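Local coordinates for hypothetical protein PH0156 (Pyrococcus horikoshii, PDB 2P62) that is of unknown function but belongs to a Toprim-like family, whose relatives often act in nucleic-acid chemistry, at residues Phe37-Arg45 with Ser77-Leu87; Val89-Val98 with Gly128-Asn138. All coordinates share one frame; numbering follows the deposited sequence.

Interaction 1 of 2, residues Phe37-Arg45 with Ser77-Leu87; sequences FPIGKWGFR and SVLDSVKLGLL
Trp-42 and Lys-41, in the short helix 39-42, pack on Leu-86, whose N closes the Schellman motif ending helix 71-84, and on Leu-87 just after it; the motif is marked by the bond from Leu-86 N to Ser-81 O (2.8 Å) and the positive phi of Gly-85. Leu-87 meets the indole with both methyls. Its CD1 stands 3.9 Å from the centroid of the five-membered ring of Trp-42 and 16° off the normal, a CH-pi contact over the face, while CD2 comes 3.4 Å from Trp-42 CZ2. The opposite face of the indole carries Phe-37.

The Lys-41 chain bends at chi3 (-65°), which turns NZ onto Leu-86 O at 2.8 Å, tilted 19° from the carbonyl plane; on the way CD lies across Leu-86 CB. Were this lysine an alanine, the Leu-86 carbonyl would probably lose its ammonium donor, and the side of Leu-86 that the stem crosses would be uncovered.

The two helices also meet through polar atoms. Ser-81 OG is 2.7 Å from Lys-41 O and 3.0 Å from Ser-77 O. Ser-77 OG, bonded to Lys-73 O, sits 3.3 Å from Gly-43 CA, where a CB would clash with it.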
# COMPACT_ATOMS: atom_id res chain seq x y z
N PHE A 37 10.38 16.40 -14.10
CA PHE A 37 9.62 17.63 -13.96
C PHE A 37 10.42 18.69 -13.21
O PHE A 37 10.63 18.58 -12.01
CB PHE A 37 8.30 17.38 -13.23
CG PHE A 37 7.31 16.56 -14.03
CD1 PHE A 37 7.53 15.21 -14.26
CD2 PHE A 37 6.18 17.16 -14.57
CE1 PHE A 37 6.63 14.46 -15.01
CE2 PHE A 37 5.27 16.42 -15.33
CZ PHE A 37 5.50 15.07 -15.55
N PRO A 38 10.88 19.73 -13.93
CA PRO A 38 11.67 20.81 -13.30
C PRO A 38 10.91 21.53 -12.19
O PRO A 38 10.00 22.32 -12.46
CB PRO A 38 12.00 21.72 -14.48
CG PRO A 38 10.82 21.54 -15.39
CD PRO A 38 10.61 20.04 -15.34
N ILE A 39 11.30 21.27 -10.95
CA ILE A 39 10.66 21.88 -9.80
C ILE A 39 10.46 23.38 -10.00
O ILE A 39 9.43 23.94 -9.61
CB ILE A 39 11.48 21.64 -8.50
CG1 ILE A 39 10.76 22.27 -7.30
CG2 ILE A 39 12.89 22.20 -8.68
CD1 ILE A 39 11.48 22.06 -5.98
N GLY A 40 11.44 24.03 -10.62
CA GLY A 40 11.34 25.45 -10.85
C GLY A 40 10.08 25.85 -11.59
O GLY A 40 9.63 26.99 -11.48
N LYS A 41 9.51 24.92 -12.35
CA LYS A 41 8.31 25.21 -13.11
C LYS A 41 7.03 24.61 -12.54
O LYS A 41 5.98 25.24 -12.58
CB LYS A 41 8.49 24.76 -14.56
CG LYS A 41 9.61 25.51 -15.27
CD LYS A 41 9.39 25.58 -16.77
CE LYS A 41 9.46 24.23 -17.43
NZ LYS A 41 9.40 24.37 -18.91
N TRP A 42 7.13 23.40 -11.99
CA TRP A 42 5.97 22.73 -11.41
C TRP A 42 5.81 22.93 -9.91
O TRP A 42 4.70 22.86 -9.39
CB TRP A 42 6.00 21.24 -11.72
CG TRP A 42 5.78 20.92 -13.16
CD1 TRP A 42 6.74 20.81 -14.13
CD2 TRP A 42 4.53 20.67 -13.80
NE1 TRP A 42 6.15 20.50 -15.33
CE2 TRP A 42 4.80 20.41 -15.16
CE3 TRP A 42 3.20 20.65 -13.35
CZ2 TRP A 42 3.78 20.12 -16.08
CZ3 TRP A 42 2.19 20.36 -14.26
CH2 TRP A 42 2.49 20.10 -15.61
N GLY A 43 6.92 23.15 -9.21
CA GLY A 43 6.85 23.34 -7.78
C GLY A 43 6.65 22.06 -6.99
O GLY A 43 6.23 22.09 -5.83
N PHE A 44 6.96 20.93 -7.62
CA PHE A 44 6.82 19.63 -6.97
C PHE A 44 7.99 19.41 -6.01
O PHE A 44 9.00 20.13 -6.07
CB PHE A 44 6.80 18.51 -8.03
CG PHE A 44 5.59 18.56 -8.94
CD1 PHE A 44 5.61 17.89 -10.16
CD2 PHE A 44 4.45 19.26 -8.57
CE1 PHE A 44 4.50 17.93 -11.02
CE2 PHE A 44 3.34 19.31 -9.42
CZ PHE A 44 3.37 18.64 -10.64
N ARG A 45 7.85 18.44 -5.12
CA ARG A 45 8.91 18.14 -4.16
C ARG A 45 10.05 17.39 -4.85
O ARG A 45 9.87 16.82 -5.93
CB ARG A 45 8.38 17.33 -2.99
CG ARG A 45 7.71 16.02 -3.37
CD ARG A 45 7.29 15.23 -2.14
NE ARG A 45 6.45 16.01 -1.22
CZ ARG A 45 6.92 16.81 -0.27
NH1 ARG A 45 6.08 17.48 0.51
NH2 ARG A 45 8.23 16.95 -0.09
N SER A 77 3.58 28.02 -8.58
CA SER A 77 4.58 27.69 -9.58
C SER A 77 3.94 27.51 -10.95
O SER A 77 4.26 28.23 -11.89
CB SER A 77 5.31 26.41 -9.21
OG SER A 77 5.82 26.46 -7.89
N VAL A 78 3.03 26.54 -11.06
CA VAL A 78 2.39 26.25 -12.33
C VAL A 78 1.78 27.52 -12.95
O VAL A 78 2.05 27.83 -14.12
CB VAL A 78 1.29 25.14 -12.20
CG1 VAL A 78 0.62 24.92 -13.53
CG2 VAL A 78 1.92 23.83 -11.73
N LEU A 79 1.00 28.25 -12.16
CA LEU A 79 0.38 29.49 -12.61
C LEU A 79 1.40 30.52 -13.10
O LEU A 79 1.21 31.16 -14.13
CB LEU A 79 -0.45 30.10 -11.48
CG LEU A 79 -1.97 29.94 -11.44
CD1 LEU A 79 -2.40 28.60 -12.00
CD2 LEU A 79 -2.41 30.10 -10.00
N ASP A 80 2.48 30.70 -12.34
CA ASP A 80 3.51 31.65 -12.75
C ASP A 80 4.17 31.15 -14.04
O ASP A 80 4.41 31.92 -14.97
CB ASP A 80 4.56 31.83 -11.63
CG ASP A 80 4.04 32.70 -10.46
OD1 ASP A 80 4.61 32.60 -9.35
OD2 ASP A 80 3.09 33.51 -10.65
N SER A 81 4.45 29.85 -14.11
CA SER A 81 5.06 29.29 -15.31
C SER A 81 4.14 29.52 -16.50
O SER A 81 4.60 29.81 -17.60
CB SER A 81 5.33 27.79 -15.12
OG SER A 81 6.23 27.55 -14.05
N VAL A 82 2.83 29.40 -16.30
CA VAL A 82 1.89 29.62 -17.39
C VAL A 82 1.90 31.10 -17.80
O VAL A 82 1.87 31.42 -18.99
CB VAL A 82 0.44 29.18 -17.01
CG1 VAL A 82 -0.53 29.54 -18.14
CG2 VAL A 82 0.40 27.69 -16.76
N LYS A 83 1.94 32.00 -16.83
CA LYS A 83 1.95 33.42 -17.16
C LYS A 83 3.19 33.73 -18.00
O LYS A 83 3.11 34.48 -18.97
CB LYS A 83 1.98 34.27 -15.89
CG LYS A 83 1.70 35.75 -16.16
CD LYS A 83 2.33 36.67 -15.11
CE LYS A 83 1.78 36.44 -13.72
NZ LYS A 83 2.48 37.29 -12.70
N LEU A 84 4.33 33.16 -17.61
CA LEU A 84 5.59 33.36 -18.31
C LEU A 84 5.65 32.60 -19.63
O LEU A 84 6.50 32.89 -20.47
CB LEU A 84 6.76 32.92 -17.42
CG LEU A 84 7.03 33.78 -16.17
CD1 LEU A 84 8.06 33.10 -15.27
CD2 LEU A 84 7.52 35.14 -16.62
N GLY A 85 4.76 31.63 -19.81
CA GLY A 85 4.74 30.86 -21.04
C GLY A 85 5.75 29.72 -21.07
O GLY A 85 6.24 29.36 -22.14
N LEU A 86 6.05 29.14 -19.90
CA LEU A 86 7.00 28.04 -19.76
C LEU A 86 6.33 26.67 -19.59
O LEU A 86 6.99 25.64 -19.61
CB LEU A 86 7.92 28.31 -18.55
CG LEU A 86 8.49 29.72 -18.42
CD1 LEU A 86 9.35 29.82 -17.16
CD2 LEU A 86 9.30 30.07 -19.66
N LEU A 87 5.01 26.67 -19.39
CA LEU A 87 4.24 25.44 -19.23
C LEU A 87 2.96 25.53 -20.02
O LEU A 87 2.29 26.57 -20.03
CB LEU A 87 3.89 25.18 -17.77
CG LEU A 87 4.82 24.24 -16.98
CD1 LEU A 87 4.31 24.07 -15.56
CD2 LEU A 87 4.89 22.89 -17.68
O HOH W 1 7.61 28.95 -11.72

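Interaction 2 of 2, residues Val89-Val98 with Gly128-Asn138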
# COMPACT_ATOMS: atom_id res chain seq x y z
N VAL A 89 -0.03 24.35 -19.46
CA VAL A 89 -1.12 23.86 -18.62
C VAL A 89 -2.35 24.72 -18.82
O VAL A 89 -2.29 25.94 -18.73
CB VAL A 89 -0.71 23.86 -17.12
CG1 VAL A 89 -1.92 23.62 -16.24
CG2 VAL A 89 0.32 22.78 -16.88
N GLU A 90 -3.48 24.07 -19.10
CA GLU A 90 -4.72 24.79 -19.33
C GLU A 90 -5.80 24.50 -18.29
O GLU A 90 -6.75 25.26 -18.14
CB GLU A 90 -5.25 24.45 -20.73
CG GLU A 90 -5.80 23.05 -20.89
CD GLU A 90 -6.17 22.76 -22.34
OE1 GLU A 90 -6.29 23.72 -23.14
OE2 GLU A 90 -6.35 21.58 -22.68
N GLU A 91 -5.67 23.39 -17.57
CA GLU A 91 -6.65 23.08 -16.55
C GLU A 91 -5.98 22.41 -15.36
O GLU A 91 -4.99 21.69 -15.50
CB GLU A 91 -7.78 22.17 -17.10
CG GLU A 91 -8.46 22.70 -18.36
CD GLU A 91 -9.67 21.89 -18.83
OE1 GLU A 91 -9.61 20.64 -18.82
OE2 GLU A 91 -10.68 22.53 -19.23
N VAL A 92 -6.51 22.71 -14.19
CA VAL A 92 -6.02 22.14 -12.96
C VAL A 92 -7.23 21.68 -12.16
O VAL A 92 -8.18 22.44 -11.94
CB VAL A 92 -5.23 23.16 -12.10
CG1 VAL A 92 -4.84 22.52 -10.78
CG2 VAL A 92 -3.97 23.62 -12.84
N TYR A 93 -7.20 20.41 -11.75
CA TYR A 93 -8.27 19.82 -10.96
C TYR A 93 -7.76 19.59 -9.55
O TYR A 93 -6.68 19.05 -9.36
CB TYR A 93 -8.73 18.49 -11.59
CG TYR A 93 -9.36 18.66 -12.95
CD1 TYR A 93 -8.57 18.80 -14.09
CD2 TYR A 93 -10.75 18.78 -13.08
CE1 TYR A 93 -9.14 19.07 -15.33
CE2 TYR A 93 -11.33 19.05 -14.33
CZ TYR A 93 -10.52 19.20 -15.45
OH TYR A 93 -11.05 19.54 -16.68
N VAL A 94 -8.53 20.00 -8.56
CA VAL A 94 -8.13 19.79 -7.17
C VAL A 94 -9.24 18.99 -6.51
O VAL A 94 -10.34 19.50 -6.30
CB VAL A 94 -7.92 21.13 -6.45
CG1 VAL A 94 -7.42 20.89 -5.02
CG2 VAL A 94 -6.89 21.97 -7.22
N VAL A 95 -8.96 17.72 -6.20
CA VAL A 95 -9.94 16.83 -5.60
C VAL A 95 -9.67 16.53 -4.14
O VAL A 95 -8.56 16.14 -3.77
CB VAL A 95 -9.98 15.50 -6.38
CG1 VAL A 95 -10.95 14.51 -5.70
CG2 VAL A 95 -10.39 15.78 -7.83
N ARG A 96 -10.70 16.70 -3.33
CA ARG A 96 -10.59 16.47 -1.89
C ARG A 96 -11.92 15.98 -1.34
O ARG A 96 -12.98 16.38 -1.83
CB ARG A 96 -10.19 17.77 -1.17
CG ARG A 96 -10.01 17.57 0.34
CD ARG A 96 -9.57 18.83 1.05
NE ARG A 96 -10.66 19.79 1.23
CZ ARG A 96 -10.55 20.94 1.89
NH1 ARG A 96 -9.40 21.28 2.44
NH2 ARG A 96 -11.59 21.75 1.99
N ASP A 97 -11.87 15.11 -0.34
CA ASP A 97 -13.11 14.63 0.26
C ASP A 97 -13.86 15.86 0.78
O ASP A 97 -13.25 16.85 1.16
CB ASP A 97 -12.85 13.72 1.47
CG ASP A 97 -12.17 12.42 1.11
OD1 ASP A 97 -12.37 11.91 -0.02
OD2 ASP A 97 -11.44 11.89 1.98
N VAL A 98 -15.18 15.76 0.79
CA VAL A 98 -16.03 16.83 1.29
C VAL A 98 -15.80 16.99 2.80
O VAL A 98 -15.80 18.11 3.31
CB VAL A 98 -17.51 16.48 0.98
CG1 VAL A 98 -18.44 17.46 1.69
CG2 VAL A 98 -17.74 16.51 -0.53
N GLY A 128 -5.45 32.55 -17.32
CA GLY A 128 -5.92 31.75 -18.44
C GLY A 128 -6.06 30.27 -18.12
O GLY A 128 -6.33 29.46 -19.01
N VAL A 129 -5.90 29.91 -16.86
CA VAL A 129 -6.00 28.50 -16.44
C VAL A 129 -7.30 28.21 -15.69
O VAL A 129 -7.64 28.89 -14.72
CB VAL A 129 -4.80 28.11 -15.53
CG1 VAL A 129 -4.99 26.71 -14.96
CG2 VAL A 129 -3.49 28.17 -16.33
N LYS A 130 -8.03 27.18 -16.14
CA LYS A 130 -9.27 26.79 -15.48
C LYS A 130 -9.01 25.88 -14.28
O LYS A 130 -8.57 24.75 -14.44
CB LYS A 130 -10.21 26.08 -16.46
CG LYS A 130 -10.87 26.99 -17.48
CD LYS A 130 -11.87 26.22 -18.32
CE LYS A 130 -12.41 27.11 -19.43
NZ LYS A 130 -11.28 27.70 -20.19
N ILE A 131 -9.28 26.38 -13.08
CA ILE A 131 -9.07 25.59 -11.87
C ILE A 131 -10.40 25.01 -11.39
O ILE A 131 -11.34 25.75 -11.09
CB ILE A 131 -8.41 26.45 -10.79
CG1 ILE A 131 -7.07 27.00 -11.33
CG2 ILE A 131 -8.16 25.61 -9.53
CD1 ILE A 131 -6.40 28.11 -10.48
N TYR A 132 -10.47 23.69 -11.33
CA TYR A 132 -11.69 23.02 -10.91
C TYR A 132 -11.61 22.41 -9.53
O TYR A 132 -10.98 21.38 -9.32
CB TYR A 132 -12.07 21.92 -11.91
CG TYR A 132 -12.50 22.42 -13.27
CD1 TYR A 132 -13.82 22.81 -13.51
CD2 TYR A 132 -11.59 22.49 -14.33
CE1 TYR A 132 -14.22 23.24 -14.77
CE2 TYR A 132 -11.99 22.92 -15.60
CZ TYR A 132 -13.30 23.29 -15.81
OH TYR A 132 -13.70 23.69 -17.06
N PRO A 133 -12.24 23.06 -8.55
CA PRO A 133 -12.21 22.49 -7.20
C PRO A 133 -13.36 21.48 -7.11
O PRO A 133 -14.50 21.79 -7.44
CB PRO A 133 -12.38 23.71 -6.29
CG PRO A 133 -13.12 24.71 -7.16
CD PRO A 133 -12.60 24.49 -8.55
N TYR A 134 -13.05 20.25 -6.71
CA TYR A 134 -14.07 19.23 -6.63
C TYR A 134 -14.08 18.45 -5.32
O TYR A 134 -13.04 17.97 -4.87
CB TYR A 134 -13.91 18.27 -7.81
CG TYR A 134 -14.98 17.21 -7.90
CD1 TYR A 134 -14.81 15.96 -7.31
CD2 TYR A 134 -16.18 17.46 -8.57
CE1 TYR A 134 -15.81 14.98 -7.37
CE2 TYR A 134 -17.19 16.50 -8.63
CZ TYR A 134 -16.99 15.26 -8.04
OH TYR A 134 -17.97 14.30 -8.12
N GLY A 135 -15.26 18.35 -4.72
CA GLY A 135 -15.40 17.61 -3.47
C GLY A 135 -15.87 16.20 -3.75
O GLY A 135 -16.90 16.01 -4.39
N MET A 136 -15.11 15.20 -3.29
CA MET A 136 -15.46 13.80 -3.50
C MET A 136 -16.37 13.25 -2.41
O MET A 136 -16.23 13.58 -1.23
CB MET A 136 -14.18 12.95 -3.57
CG MET A 136 -14.41 11.45 -3.80
SD MET A 136 -15.01 11.04 -5.46
CE MET A 136 -13.63 11.63 -6.40
N GLY A 137 -17.32 12.41 -2.80
CA GLY A 137 -18.22 11.83 -1.83
C GLY A 137 -19.51 12.60 -1.62
O GLY A 137 -20.10 12.51 -0.54
N ASN A 138 -19.96 13.35 -2.61
CA ASN A 138 -21.21 14.09 -2.45
C ASN A 138 -22.41 13.22 -2.81
O ASN A 138 -22.95 13.31 -3.92
CB ASN A 138 -21.21 15.36 -3.31
CG ASN A 138 -21.14 16.62 -2.47
OD1 ASN A 138 -21.85 16.76 -1.47
ND2 ASN A 138 -20.28 17.56 -2.87
O HOH W 2 -8.05 27.04 -19.77
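Tyr-93 and Tyr-132 share nearly the same first torsion, chi1 -65° and -68°, each CG anti to its carbonyl carbon, and because the two residues are paired across parallel strands their rings run side by side in one direction. The planes differ by 10°, but the rings are slid apart with little overlap: the centroids are 4.9 Å from each other, and Tyr-93 CE2 approaches Tyr-132 CD2 to 3.4 Å. The strands, 89-97 and 129-136, are neighbours in a mixed sheet, consistent with the Toprim-like clan of this family.

Eight backbone hydrogen bonds alternate along them, from Lys-130 N to Glu-90 O (3.1 Å) through Tyr-132 N to Val-92 O (2.7 Å) to Val-98 N to Met-136 O (3.2 Å). Glu-90 O, which takes the first of these bonds, also accepts from water 2, and that water donates to Gly-128 O as well, so it ties the strand starts together. Val-92, Val-94, Ile-131 and Pro-133 project from the other side of the sheet, where helix 104-109 covers the last three; Val-92 CG2 packs 3.9 Å from Val-129 CG1. On the tyrosine side lies helix 233-239, with Leu-235 and Arg-238 against the rings.

Asp-97 closes its strand and accepts from Leu-152 N through OD1; its place is consistent with the acidic strand end of Toprim domains, although no role is established for it here.

Glu-91 joins the aromatic pair. Tyr-93 OH donates to its OE1 at 2.8 Å, arriving from above the carboxylate plane, and OE2 lies at the edge of the Tyr-132 ring, 3.9 Å from CE2. Since OE1 also forms a salt bridge with Lys-4, this carboxylate is likely to stay ionised, its charge shared between a phenol and an ammonium group.

How the interactions relate
The two contacts follow one another along the chain, with centres about 18 Å apart, and meet where one face of helix 71-84, with Trp-42, packs on the starts of strands 89-97 and 129-136. That helix belongs to a beta-alpha-beta crossover from strand 58-63 to strand 89-97, which passes over strand 2-7. The helix face carrying Val-78 and Val-82 makes the connection: Val-78 CG1 is 3.9 Å from Val-89 CG1, and Val-82 CG1 is 3.7 Å from Val-129 CG2, so the helix of interaction 1 reaches both strands of interaction 2. Trp-42 adds a further point, its CH2 3.7 Å from Val-89 CG2. The join is apolar, whereas Asp-97 ends its strand at the far end of interaction 2.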